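Local coordinates for periplasmic binding protein (Veillonella parvula, PDB 4MO9) that probably captures a solute, perhaps an iron chelate, outside the membrane for an ABC importer, as periplasmic binding proteins of the TroA-like class do, at residues 152-155 with 156-160; 185-188 with 189-193; 328-331 with 332-336; 337-340 with 341-344; 346-349 with 350-354. One frame throughout, in Å; residues are numbered along the deposited sequence.

Contact 1 (152-155 with 156-160)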
loop_
_atom_site.group_PDB
_atom_site.type_symbol
_atom_site.label_atom_id
_atom_site.label_comp_id
_atom_site.label_asym_id
_atom_site.label_seq_id
_atom_site.Cartn_x
_atom_site.Cartn_y
_atom_site.Cartn_z
ATOM N N GLU A 152 -5.735 8.140 0.666
ATOM C CA GLU A 152 -4.783 8.714 -0.284
ATOM C C GLU A 152 -4.956 10.239 -0.381
ATOM O O GLU A 152 -4.970 10.806 -1.483
ATOM C CB GLU A 152 -4.917 8.058 -1.663
ATOM C CG GLU A 152 -4.836 6.520 -1.657
ATOM C CD GLU A 152 -3.422 5.984 -1.424
ATOM O OE1 GLU A 152 -2.556 6.736 -0.900
ATOM O OE2 GLU A 152 -3.171 4.797 -1.759
ATOM N N LYS A 153 -5.085 10.896 0.769
ATOM C CA LYS A 153 -5.067 12.351 0.803
ATOM C C LYS A 153 -3.837 12.775 1.579
ATOM O O LYS A 153 -3.507 12.166 2.611
ATOM C CB LYS A 153 -6.300 12.912 1.508
ATOM C CG LYS A 153 -7.642 12.492 0.943
ATOM C CD LYS A 153 -8.738 13.060 1.839
ATOM C CE LYS A 153 -10.126 12.550 1.483
ATOM N NZ LYS A 153 -11.123 13.084 2.462
ATOM N N LEU A 154 -3.168 13.817 1.099
ATOM C CA LEU A 154 -1.951 14.300 1.748
ATOM C C LEU A 154 -2.136 14.544 3.254
ATOM O O LEU A 154 -1.348 14.052 4.072
ATOM C CB LEU A 154 -1.459 15.574 1.057
ATOM C CG LEU A 154 -0.168 16.181 1.613
ATOM C CD1 LEU A 154 0.982 15.187 1.505
ATOM C CD2 LEU A 154 0.153 17.477 0.881
ATOM N N GLU A 155 -3.174 15.292 3.625
ATOM C CA GLU A 155 -3.399 15.597 5.038
ATOM C C GLU A 155 -3.590 14.338 5.908
ATOM O O GLU A 155 -3.120 14.287 7.055
ATOM C CB GLU A 155 -4.589 16.537 5.222
ATOM C CG GLU A 155 -4.787 16.931 6.692
ATOM C CD GLU A 155 -6.174 17.456 7.003
ATOM O OE1 GLU A 155 -7.038 17.460 6.098
ATOM O OE2 GLU A 155 -6.401 17.864 8.164
ATOM N N SER A 156 -4.286 13.335 5.376
ATOM C CA SER A 156 -4.502 12.090 6.117
ATOM C C SER A 156 -3.201 11.321 6.321
ATOM O O SER A 156 -2.964 10.756 7.391
ATOM C CB SER A 156 -5.528 11.204 5.414
ATOM O OG SER A 156 -6.810 11.796 5.470
ATOM N N HIS A 157 -2.360 11.280 5.292
ATOM C CA HIS A 157 -1.054 10.640 5.433
ATOM C C HIS A 157 -0.212 11.400 6.450
ATOM O O HIS A 157 0.393 10.789 7.328
ATOM C CB HIS A 157 -0.313 10.587 4.099
ATOM C CG HIS A 157 -0.531 9.317 3.338
ATOM N ND1 HIS A 157 0.481 8.404 3.111
ATOM C CD2 HIS A 157 -1.639 8.817 2.752
ATOM C CE1 HIS A 157 -0.005 7.388 2.413
ATOM N NE2 HIS A 157 -1.284 7.609 2.185
ATOM N N GLN A 158 -0.155 12.724 6.321
ATOM C CA GLN A 158 0.627 13.532 7.259
ATOM C C GLN A 158 0.149 13.341 8.698
ATOM O O GLN A 158 0.959 13.204 9.635
ATOM C CB GLN A 158 0.541 15.016 6.883
ATOM C CG GLN A 158 1.196 15.369 5.536
ATOM C CD GLN A 158 1.036 16.844 5.193
ATOM O OE1 GLN A 158 0.060 17.490 5.608
ATOM N NE2 GLN A 158 2.002 17.394 4.457
ATOM N N LYS A 159 -1.164 13.366 8.893
ATOM C CA LYS A 159 -1.700 13.303 10.246
ATOM C C LYS A 159 -1.468 11.895 10.801
ATOM O O LYS A 159 -1.179 11.728 11.975
ATOM C CB LYS A 159 -3.186 13.684 10.254
ATOM C CG LYS A 159 -3.721 14.172 11.585
ATOM C CD LYS A 159 -3.331 15.631 11.871
ATOM C CE LYS A 159 -3.905 16.096 13.221
ATOM N NZ LYS A 159 -3.585 17.517 13.601
ATOM N N SER A 160 -1.564 10.885 9.939
ATOM C CA SER A 160 -1.336 9.510 10.358
ATOM C C SER A 160 0.100 9.297 10.801
ATOM O O SER A 160 0.345 8.746 11.887
ATOM C CB SER A 160 -1.699 8.544 9.232
ATOM O OG SER A 160 -3.076 8.700 8.905
#
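Leu154 and Gln158 meet across the first turn of helix 154-168, and the glutamine can be followed atom by atom. Its CB sits over the carbonyl of Leu154, and CG comes still nearer, 3.2 Å from Leu154 O, because chi1 of -66° sets CG beside the backbone N. The chain is extended beyond CG, which carries the amide out along the leucine: CD of Gln158 reaches CG of Leu154 at 3.8 Å, and NE2 lies near the CG, CD1 and CD2 atoms of that same side chain. The amide thus rests on an aliphatic flank, while its N-H group is used on Thr182 of the next helix, 171-194, which also covers Leu154.

This is a helix start, with Lys153 at the N-cap position, and it follows the loop after strand 143-147, the edge of the parallel sheet in one lobe of the binding-protein fold. The first regular bonds run from His157 N to Lys153 O (3.0 Å) and from Gln158 N to Leu154 O (2.9 Å), the latter nearly straight.

Ahead of the cap, Glu152 folds back, bent at chi2 (-74°), and lies alongside the His157 ring with carboxylate and imidazole planes only 10° apart. The bond from His157 NE2 to Glu152 OE1 is weak, 3.4 Å long; the other oxygen, OE2, is held by the backbone N of Arg319. One turn on, Ser156 O accepts both the N and the OG of Ser160, which arrive from opposite faces of the carbonyl plane, with OG at 2.6 Å.

Contact 2 (185-188 with 189-193)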
loop_
_atom_site.group_PDB
_atom_site.type_symbol
_atom_site.label_atom_id
_atom_site.label_comp_id
_atom_site.label_asym_id
_atom_site.label_seq_id
_atom_site.Cartn_x
_atom_site.Cartn_y
_atom_site.Cartn_z
ATOM N N VAL A 185 4.829 13.782 -3.147
ATOM C CA VAL A 185 3.442 13.764 -3.585
ATOM C C VAL A 185 2.993 15.148 -4.068
ATOM O O VAL A 185 2.277 15.249 -5.073
ATOM C CB VAL A 185 2.519 13.175 -2.518
ATOM C CG1 VAL A 185 1.050 13.382 -2.885
ATOM C CG2 VAL A 185 2.817 11.694 -2.364
ATOM N N THR A 186 3.446 16.215 -3.401
ATOM C CA THR A 186 3.078 17.563 -3.845
ATOM C C THR A 186 3.683 17.928 -5.192
ATOM O O THR A 186 3.030 18.611 -5.983
ATOM C CB THR A 186 3.400 18.675 -2.802
ATOM O OG1 THR A 186 4.814 18.721 -2.562
ATOM C CG2 THR A 186 2.648 18.416 -1.498
ATOM N N ARG A 187 4.922 17.502 -5.459
ATOM C CA ARG A 187 5.528 17.732 -6.771
ATOM C C ARG A 187 4.641 17.109 -7.848
ATOM O O ARG A 187 4.325 17.754 -8.855
ATOM C CB ARG A 187 6.945 17.132 -6.854
ATOM C CG ARG A 187 7.634 17.324 -8.207
ATOM C CD ARG A 187 9.011 16.634 -8.282
ATOM N NE ARG A 187 10.007 17.289 -7.431
ATOM C CZ ARG A 187 10.405 16.831 -6.244
ATOM N NH1 ARG A 187 9.900 15.701 -5.748
ATOM N NH2 ARG A 187 11.313 17.514 -5.546
ATOM N N VAL A 188 4.234 15.864 -7.625
ATOM C CA VAL A 188 3.347 15.157 -8.555
ATOM C C VAL A 188 1.997 15.857 -8.725
ATOM O O VAL A 188 1.600 16.186 -9.854
ATOM C CB VAL A 188 3.104 13.693 -8.121
ATOM C CG1 VAL A 188 1.988 13.056 -8.963
ATOM C CG2 VAL A 188 4.392 12.871 -8.229
ATOM N N LEU A 189 1.300 16.097 -7.617
ATOM C CA LEU A 189 -0.051 16.647 -7.684
ATOM C C LEU A 189 -0.064 18.063 -8.257
ATOM O O LEU A 189 -0.934 18.398 -9.062
ATOM C CB LEU A 189 -0.745 16.589 -6.316
ATOM C CG LEU A 189 -1.014 15.189 -5.761
ATOM C CD1 LEU A 189 -1.630 15.253 -4.382
ATOM C CD2 LEU A 189 -1.923 14.409 -6.699
ATOM N N ASP A 190 0.903 18.893 -7.863
ATOM C CA ASP A 190 1.007 20.240 -8.427
ATOM C C ASP A 190 1.250 20.202 -9.925
ATOM O O ASP A 190 0.591 20.911 -10.695
ATOM C CB ASP A 190 2.160 21.021 -7.805
ATOM C CG ASP A 190 2.192 22.461 -8.269
ATOM O OD1 ASP A 190 1.134 23.129 -8.198
ATOM O OD2 ASP A 190 3.259 22.932 -8.725
ATOM N N ARG A 191 2.221 19.401 -10.341
ATOM C CA ARG A 191 2.600 19.386 -11.750
ATOM C C ARG A 191 1.451 18.839 -12.600
ATOM O O ARG A 191 1.133 19.407 -13.642
ATOM C CB ARG A 191 3.906 18.610 -11.967
ATOM C CG ARG A 191 4.606 18.949 -13.288
ATOM C CD ARG A 191 5.974 18.265 -13.408
ATOM N NE ARG A 191 6.952 18.818 -12.468
ATOM C CZ ARG A 191 8.114 18.243 -12.164
ATOM N NH1 ARG A 191 8.453 17.087 -12.723
ATOM N NH2 ARG A 191 8.937 18.819 -11.300
ATOM N N VAL A 192 0.807 17.770 -12.133
ATOM C CA VAL A 192 -0.352 17.193 -12.827
ATOM C C VAL A 192 -1.456 18.231 -13.054
ATOM O O VAL A 192 -2.048 18.304 -14.145
ATOM C CB VAL A 192 -0.932 15.972 -12.065
ATOM C CG1 VAL A 192 -2.368 15.696 -12.500
ATOM C CG2 VAL A 192 -0.060 14.742 -12.277
ATOM N N SER A 193 -1.701 19.060 -12.041
ATOM C CA SER A 193 -2.750 20.073 -12.123
ATOM C C SER A 193 -2.459 21.118 -13.186
ATOM O O SER A 193 -3.377 21.799 -13.661
ATOM C CB SER A 193 -2.961 20.757 -10.756
ATOM O OG SER A 193 -1.977 21.762 -10.521
#
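Residues 185-188 and 189-193 are consecutive turns of helix 171-194, joined by four i to i+4 bonds that begin with Leu189 N to Val185 O at 2.9 Å and end with Val192 N to Val188 O at 2.9 Å. On the side of the helix that faces helix 324-334, Val185 and Val188 provide the apolar surface. Val185 and Leu189 run side by side in the same direction, and the closest branches are CG1 of Val185 and CD1 of Leu189, 3.6 Å apart. Val188 CG1 approaches Val192 CG2 less closely, at 4.2 Å.

Two arginines line the side under the 337-344 loop. Both bend at chi3 (-69° in each), and with this shared shape they lie side by side, pointing the same way. CG of Arg187 lies over one face of the Arg191 guanidinium, 3.7 Å from NH2 of Arg191, and the two guanidinium planes are turned 66° apart. Arg187 NE and Arg191 NH2 are 4.3 Å apart; Asp341, the outside partner of Arg191, probably eases the like charges. Exposed Asp190 is paired with Lys194. The whole belongs to the long connecting helix characteristic of class III (TroA-like) binding proteins.

Contact 3 (328-331 with 332-336)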
loop_
_atom_site.group_PDB
_atom_site.type_symbol
_atom_site.label_atom_id
_atom_site.label_comp_id
_atom_site.label_asym_id
_atom_site.label_seq_id
_atom_site.Cartn_x
_atom_site.Cartn_y
_atom_site.Cartn_z
ATOM N N GLU A 328 4.393 8.858 -7.915
ATOM C CA GLU A 328 5.430 9.175 -8.896
ATOM C C GLU A 328 5.405 8.237 -10.101
ATOM O O GLU A 328 5.520 8.677 -11.250
ATOM C CB GLU A 328 6.807 9.130 -8.236
ATOM C CG GLU A 328 7.060 10.245 -7.215
ATOM C CD GLU A 328 8.486 10.224 -6.707
ATOM O OE1 GLU A 328 9.073 9.115 -6.635
ATOM O OE2 GLU A 328 9.036 11.306 -6.401
ATOM N N TYR A 329 5.245 6.942 -9.844
ATOM C CA TYR A 329 5.226 5.956 -10.938
ATOM C C TYR A 329 4.066 6.186 -11.892
ATOM O O TYR A 329 4.222 6.090 -13.109
ATOM C CB TYR A 329 5.144 4.534 -10.381
ATOM C CG TYR A 329 5.273 3.478 -11.455
ATOM C CD1 TYR A 329 4.190 2.692 -11.833
ATOM C CD2 TYR A 329 6.486 3.274 -12.099
ATOM C CE1 TYR A 329 4.319 1.718 -12.823
ATOM C CE2 TYR A 329 6.626 2.305 -13.092
ATOM C CZ TYR A 329 5.541 1.535 -13.449
ATOM O OH TYR A 329 5.692 0.575 -14.436
ATOM N N LEU A 330 2.890 6.484 -11.346
ATOM C CA LEU A 330 1.722 6.685 -12.200
ATOM C C LEU A 330 1.886 7.951 -13.039
ATOM O O LEU A 330 1.653 7.930 -14.241
ATOM C CB LEU A 330 0.442 6.756 -11.368
ATOM C CG LEU A 330 -0.025 5.453 -10.724
ATOM C CD1 LEU A 330 -1.122 5.750 -9.708
ATOM C CD2 LEU A 330 -0.522 4.475 -11.789
ATOM N N ALA A 331 2.307 9.045 -12.410
ATOM C CA ALA A 331 2.456 10.320 -13.125
ATOM C C ALA A 331 3.550 10.268 -14.184
ATOM O O ALA A 331 3.390 10.790 -15.304
ATOM C CB ALA A 331 2.726 11.445 -12.137
ATOM N N LYS A 332 4.666 9.637 -13.836
ATOM C CA LYS A 332 5.775 9.462 -14.780
ATOM C C LYS A 332 5.400 8.523 -15.933
ATOM O O LYS A 332 5.872 8.699 -17.067
ATOM C CB LYS A 332 7.026 8.960 -14.041
ATOM C CG LYS A 332 8.270 8.746 -14.900
ATOM C CD LYS A 332 9.433 8.279 -14.009
ATOM C CE LYS A 332 10.760 8.206 -14.749
ATOM N NZ LYS A 332 11.392 9.538 -14.971
ATOM N N THR A 333 4.542 7.537 -15.662
ATOM C CA THR A 333 4.108 6.597 -16.710
ATOM C C THR A 333 3.175 7.304 -17.688
ATOM O O THR A 333 3.306 7.170 -18.914
ATOM C CB THR A 333 3.381 5.381 -16.094
ATOM O OG1 THR A 333 4.312 4.621 -15.307
ATOM C CG2 THR A 333 2.769 4.479 -17.174
ATOM N N PHE A 334 2.234 8.067 -17.136
ATOM C CA PHE A 334 1.276 8.809 -17.946
ATOM C C PHE A 334 1.911 9.993 -18.674
ATOM O O PHE A 334 1.520 10.303 -19.793
ATOM C CB PHE A 334 0.101 9.289 -17.089
ATOM C CG PHE A 334 -0.597 8.181 -16.343
ATOM C CD1 PHE A 334 -0.680 6.913 -16.891
ATOM C CD2 PHE A 334 -1.158 8.405 -15.084
ATOM C CE1 PHE A 334 -1.309 5.882 -16.210
ATOM C CE2 PHE A 334 -1.790 7.376 -14.396
ATOM C CZ PHE A 334 -1.864 6.107 -14.970
ATOM N N TYR A 335 2.868 10.664 -18.026
ATOM C CA TYR A 335 3.491 11.865 -18.603
ATOM C C TYR A 335 5.025 11.850 -18.510
ATOM O O TYR A 335 5.610 12.625 -17.739
ATOM C CB TYR A 335 2.941 13.116 -17.895
ATOM C CG TYR A 335 1.435 13.267 -17.984
ATOM C CD1 TYR A 335 0.618 12.876 -16.936
ATOM C CD2 TYR A 335 0.830 13.800 -19.120
ATOM C CE1 TYR A 335 -0.762 13.008 -17.004
ATOM C CE2 TYR A 335 -0.555 13.941 -19.200
ATOM C CZ TYR A 335 -1.345 13.542 -18.138
ATOM O OH TYR A 335 -2.718 13.677 -18.188
ATOM N N PRO A 336 5.674 10.969 -19.296
ATOM C CA PRO A 336 7.113 10.679 -19.203
ATOM C C PRO A 336 8.021 11.904 -19.313
ATOM O O PRO A 336 8.963 12.041 -18.523
ATOM C CB PRO A 336 7.358 9.742 -20.397
ATOM C CG PRO A 336 6.049 9.065 -20.607
ATOM C CD PRO A 336 4.998 10.096 -20.271
#
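Thr333 turns its hydroxyl back onto the preceding turn, where it meets Tyr329 in two ways. With chi1 at -66°, OG1 stands beside the backbone N and donates to Tyr329 O at 2.6 Å. The backbone N of Thr333 also donates to Tyr329 O, at 3.0 Å, from the opposite face of the carbonyl plane; two donors grip Tyr329 O, and the threonine hydroxyl finds its acceptor within its own helix. The same OG1 stands 3.7 Å above the plane of the Tyr329 ring, over its centre. Tyr329 points its ring there because CG is anti to its N (chi1 -174°), and the ring also stacks with Phe365.

Helix 324-334 packs here against the mixed sheet, with Met261 of strand 259-263 and Tyr311 of strand 310-313 beneath these residues, an alpha/beta layering usual in the lobes of binding proteins.

Phe334, the next residue, turns its ring onto Leu330. Chi1 of -55° lays the ring across the carbonyl of Leu330, whose O lies 2.9 Å above the ring plane, offset toward the rim. Leu330 runs alongside the ring, its CB 3.8 Å from Phe334 CE2 and its CD2 touching CZ. Tyr335, just past the last helical residue, still gives its N to Ala331 O at 2.8 Å; beyond it the tyrosine hydroxyl bonds to Gly232 O.

Contact 4 (337-340 with 341-344)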
loop_
_atom_site.group_PDB
_atom_site.type_symbol
_atom_site.label_atom_id
_atom_site.label_comp_id
_atom_site.label_asym_id
_atom_site.label_seq_id
_atom_site.Cartn_x
_atom_site.Cartn_y
_atom_site.Cartn_z
ATOM N N GLU A 337 7.749 12.775 -20.281
ATOM C CA GLU A 337 8.594 13.939 -20.521
ATOM C C GLU A 337 8.424 15.015 -19.451
ATOM O O GLU A 337 9.326 15.832 -19.241
ATOM C CB GLU A 337 8.322 14.519 -21.912
ATOM C CG GLU A 337 8.580 13.538 -23.049
ATOM C CD GLU A 337 10.064 13.276 -23.284
ATOM O OE1 GLU A 337 10.391 12.227 -23.887
ATOM O OE2 GLU A 337 10.899 14.122 -22.882
ATOM N N GLU A 338 7.281 15.015 -18.769
ATOM C CA GLU A 338 7.028 16.010 -17.727
ATOM C C GLU A 338 7.630 15.590 -16.395
ATOM O O GLU A 338 7.660 16.387 -15.452
ATOM C CB GLU A 338 5.524 16.260 -17.538
ATOM C CG GLU A 338 4.861 17.047 -18.648
ATOM C CD GLU A 338 4.634 16.214 -19.893
ATOM O OE1 GLU A 338 4.799 14.971 -19.831
ATOM O OE2 GLU A 338 4.291 16.800 -20.941
ATOM N N PHE A 339 8.106 14.346 -16.322
ATOM C CA PHE A 339 8.606 13.786 -15.069
ATOM C C PHE A 339 9.974 13.100 -15.179
ATOM O O PHE A 339 10.218 12.087 -14.509
ATOM C CB PHE A 339 7.567 12.837 -14.457
ATOM C CG PHE A 339 6.367 13.545 -13.874
ATOM C CD1 PHE A 339 6.371 13.966 -12.558
ATOM C CD2 PHE A 339 5.243 13.793 -14.652
ATOM C CE1 PHE A 339 5.263 14.627 -12.012
ATOM C CE2 PHE A 339 4.133 14.448 -14.128
ATOM C CZ PHE A 339 4.142 14.867 -12.798
ATOM N N LYS A 340 10.866 13.677 -15.988
ATOM C CA LYS A 340 12.222 13.150 -16.154
ATOM C C LYS A 340 13.036 13.306 -14.880
ATOM O O LYS A 340 14.014 12.584 -14.667
ATOM C CB LYS A 340 12.952 13.844 -17.311
ATOM C CG LYS A 340 12.228 13.762 -18.641
ATOM C CD LYS A 340 13.121 14.168 -19.816
ATOM C CE LYS A 340 14.136 13.075 -20.146
ATOM N NZ LYS A 340 14.743 13.246 -21.506
ATOM N N ASP A 341 12.628 14.249 -14.034
ATOM C CA ASP A 341 13.349 14.534 -12.799
ATOM C C ASP A 341 12.850 13.669 -11.643
ATOM O O ASP A 341 13.256 13.858 -10.484
ATOM C CB ASP A 341 13.227 16.025 -12.447
ATOM C CG ASP A 341 11.784 16.468 -12.243
ATOM O OD1 ASP A 341 10.864 15.735 -12.660
ATOM O OD2 ASP A 341 11.564 17.558 -11.664
ATOM N N VAL A 342 11.968 12.725 -11.950
ATOM C CA VAL A 342 11.415 11.846 -10.924
ATOM C C VAL A 342 11.809 10.387 -11.171
ATOM O O VAL A 342 11.744 9.917 -12.300
ATOM C CB VAL A 342 9.878 12.003 -10.846
ATOM C CG1 VAL A 342 9.241 10.823 -10.156
ATOM C CG2 VAL A 342 9.519 13.304 -10.117
ATOM N N ASP A 343 12.227 9.682 -10.119
ATOM C CA ASP A 343 12.619 8.271 -10.235
ATOM C C ASP A 343 11.920 7.439 -9.159
ATOM O O ASP A 343 12.403 7.347 -8.022
ATOM C CB ASP A 343 14.140 8.133 -10.110
ATOM C CG ASP A 343 14.634 6.721 -10.421
ATOM O OD1 ASP A 343 13.872 5.742 -10.244
ATOM O OD2 ASP A 343 15.804 6.590 -10.839
ATOM N N PRO A 344 10.785 6.822 -9.518
ATOM C CA PRO A 344 9.923 6.144 -8.541
ATOM C C PRO A 344 10.626 4.964 -7.872
ATOM O O PRO A 344 10.418 4.736 -6.673
ATOM C CB PRO A 344 8.720 5.683 -9.379
ATOM C CG PRO A 344 8.771 6.539 -10.638
ATOM C CD PRO A 344 10.228 6.785 -10.882
#
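Phe339 to Val342 form a type I beta turn, closed by a fairly straight bond from Val342 N to Phe339 O at 3.2 Å, in which the donor stands 65° out of the carbonyl plane and not on a lone pair. The same turn sets the flanking side chains together: Phe339 and Val342 lie side by side and point the same way, CG2 of the valine coming to the edge of the ring, 4.0 Å from Phe339 CD1. Val342 presents that branch because its CG1 is anti to the backbone N (chi1 161°), which leaves CG2 beside it. Ala331 and Glu328 of helix 324-334 and Arg191 and Arg187 of helix 171-194 touch this pair.

Asp341, at the third position of the turn, holds its CG between the backbone N and the carbonyl carbon, chi1 60°. This brings OD1 back over the preceding residues, 3.8 Å from Phe339 C, and there it forms a salt bridge with NH1 of Arg191, which also bonds to Glu338 O. Lys332 in turn bonds to the carbonyls of Phe339 and Val342. Downstream, Asp343 caps the start of helix 344-355 through OD1 and the N of Ala346. Two basic side chains thus bind carbonyls of this irregular loop, whose shape is probably held in part by side chains of two helices.

Contact 5 (346-349 with 350-354)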
loop_
_atom_site.group_PDB
_atom_site.type_symbol
_atom_site.label_atom_id
_atom_site.label_comp_id
_atom_site.label_asym_id
_atom_site.label_seq_id
_atom_site.Cartn_x
_atom_site.Cartn_y
_atom_site.Cartn_z
ATOM N N ALA A 346 13.879 4.758 -7.302
ATOM C CA ALA A 346 14.828 5.373 -6.380
ATOM C C ALA A 346 14.114 5.892 -5.131
ATOM O O ALA A 346 14.666 5.832 -4.021
ATOM C CB ALA A 346 15.586 6.485 -7.075
ATOM N N THR A 347 12.890 6.393 -5.294
ATOM C CA THR A 347 12.099 6.848 -4.138
ATOM C C THR A 347 11.804 5.711 -3.159
ATOM O O THR A 347 11.964 5.873 -1.945
ATOM C CB THR A 347 10.772 7.470 -4.590
ATOM O OG1 THR A 347 11.042 8.712 -5.263
ATOM C CG2 THR A 347 9.859 7.711 -3.390
ATOM N N LEU A 348 11.370 4.561 -3.678
ATOM C CA LEU A 348 11.092 3.414 -2.816
ATOM C C LEU A 348 12.375 2.944 -2.130
ATOM O O LEU A 348 12.402 2.773 -0.901
ATOM C CB LEU A 348 10.439 2.265 -3.604
ATOM C CG LEU A 348 9.956 1.059 -2.786
ATOM C CD1 LEU A 348 8.905 1.470 -1.742
ATOM C CD2 LEU A 348 9.415 -0.042 -3.683
ATOM N N LYS A 349 13.431 2.749 -2.917
ATOM C CA LYS A 349 14.737 2.347 -2.377
ATOM C C LYS A 349 15.222 3.324 -1.295
ATOM O O LYS A 349 15.718 2.915 -0.236
ATOM C CB LYS A 349 15.776 2.238 -3.510
ATOM C CG LYS A 349 17.176 1.927 -3.009
ATOM C CD LYS A 349 18.198 1.827 -4.131
ATOM C CE LYS A 349 19.590 1.697 -3.542
ATOM N NZ LYS A 349 19.674 0.551 -2.597
ATOM N N GLU A 350 15.062 4.615 -1.557
ATOM C CA GLU A 350 15.512 5.627 -0.612
ATOM C C GLU A 350 14.692 5.583 0.680
ATOM O O GLU A 350 15.241 5.787 1.771
ATOM C CB GLU A 350 15.458 7.013 -1.251
ATOM C CG GLU A 350 16.129 8.103 -0.434
ATOM C CD GLU A 350 16.189 9.424 -1.176
ATOM O OE1 GLU A 350 15.949 9.432 -2.409
ATOM O OE2 GLU A 350 16.478 10.450 -0.521
ATOM N N PHE A 351 13.392 5.301 0.569
ATOM C CA PHE A 351 12.569 5.169 1.772
ATOM C C PHE A 351 13.125 4.027 2.619
ATOM O O PHE A 351 13.282 4.165 3.836
ATOM C CB PHE A 351 11.086 4.938 1.444
ATOM C CG PHE A 351 10.211 4.899 2.660
ATOM C CD1 PHE A 351 9.538 6.035 3.080
ATOM C CD2 PHE A 351 10.084 3.734 3.407
ATOM C CE1 PHE A 351 8.744 6.011 4.240
ATOM C CE2 PHE A 351 9.303 3.701 4.566
ATOM C CZ PHE A 351 8.631 4.830 4.979
ATOM N N TYR A 352 13.427 2.899 1.983
ATOM C CA TYR A 352 14.055 1.792 2.712
ATOM C C TYR A 352 15.408 2.196 3.298
ATOM O O TYR A 352 15.646 2.006 4.500
ATOM C CB TYR A 352 14.246 0.565 1.812
ATOM C CG TYR A 352 13.057 -0.368 1.754
ATOM C CD1 TYR A 352 11.926 -0.038 1.016
ATOM C CD2 TYR A 352 13.074 -1.585 2.424
ATOM C CE1 TYR A 352 10.828 -0.891 0.956
ATOM C CE2 TYR A 352 11.982 -2.444 2.383
ATOM C CZ TYR A 352 10.864 -2.099 1.637
ATOM O OH TYR A 352 9.771 -2.953 1.591
ATOM N N ASP A 353 16.299 2.718 2.451
ATOM C CA ASP A 353 17.652 3.095 2.884
ATOM C C ASP A 353 17.624 4.060 4.074
ATOM O O ASP A 353 18.368 3.892 5.042
ATOM C CB ASP A 353 18.434 3.746 1.735
ATOM C CG ASP A 353 18.888 2.746 0.672
ATOM O OD1 ASP A 353 18.897 1.521 0.935
ATOM O OD2 ASP A 353 19.247 3.201 -0.436
ATOM N N LYS A 354 16.753 5.062 3.998
ATOM C CA LYS A 354 16.681 6.108 5.020
ATOM C C LYS A 354 16.017 5.694 6.331
ATOM O O LYS A 354 16.494 6.077 7.407
ATOM C CB LYS A 354 15.970 7.356 4.480
ATOM C CG LYS A 354 16.857 8.294 3.669
ATOM C CD LYS A 354 16.048 9.447 3.059
ATOM C CE LYS A 354 15.432 10.348 4.131
ATOM N NZ LYS A 354 16.444 11.158 4.869
HETATM O O HOH W 1 13.642 9.706 -4.471
#
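Ala346 opens a run of i to i+4 bonds along most of helix 344-355, the last helix of a TroA-like binding-protein fold, packed on the long helix 171-194 and touching helix 52-59. Its carbonyl receives Glu350 N at 2.8 Å, and CB of Glu350 comes within 3.1 Å of Ala346 O. Thr347 comes next, and here the glutamate's extended chain, chi2 173°, carries its carboxylate out to a shared water: water 1 donates to Thr347 OG1 at 2.9 Å and to Glu350 OE1 at 3.1 Å. The water bridges two side chains whose own atoms do not meet, while the threonine hydroxyl has its stronger partner in Glu328 of the neighbouring helix.

Leu348 runs beside Tyr352 in the same direction, its CD1 4.1 Å from Tyr352 CE1. The carbonyl of Leu348 lies at the edge of that ring, in its plane, with CD1 of Tyr352 at 3.4 Å from the oxygen, and the same oxygen also accepts the backbone N of Tyr352. Phe53 of helix 52-59 and Phe278 lie against this tyrosine.

Lys349 ends the segment on the exposed side. Its chain is extended up to CE and then turns at chi4 (55°), which swings the ammonium back over Asp353. The salt bridge is long and its hydrogen bond weak; CG of Lys349 lies 3.5 Å from Asp353 OD2, about as near as NZ of Lys349, at 3.4 Å from the same oxygen.

How the contacts relate
The five contacts follow one another in series along the chain, each local to one helix, helix end or loop, and the chain's folding brings most of them together. Contacts 1 and 2 occupy successive helices, 154-168 and 171-194, with centres about 15 Å apart, touching through Leu154 and Thr186. Contact 2 also packs on contact 3, helix 324-334, through Val188 and Ala331, about 11 Å between centres. Contact 4, the loop between helices 324-334 and 344-355, adjoins contact 3, with centres about 7 Å apart, and contact 5 follows almost at once, on helix 344-355. Helix 171-194 therefore joins early and late parts of the chain, consistent with the rigid helical link between lobes in TroA-like proteins.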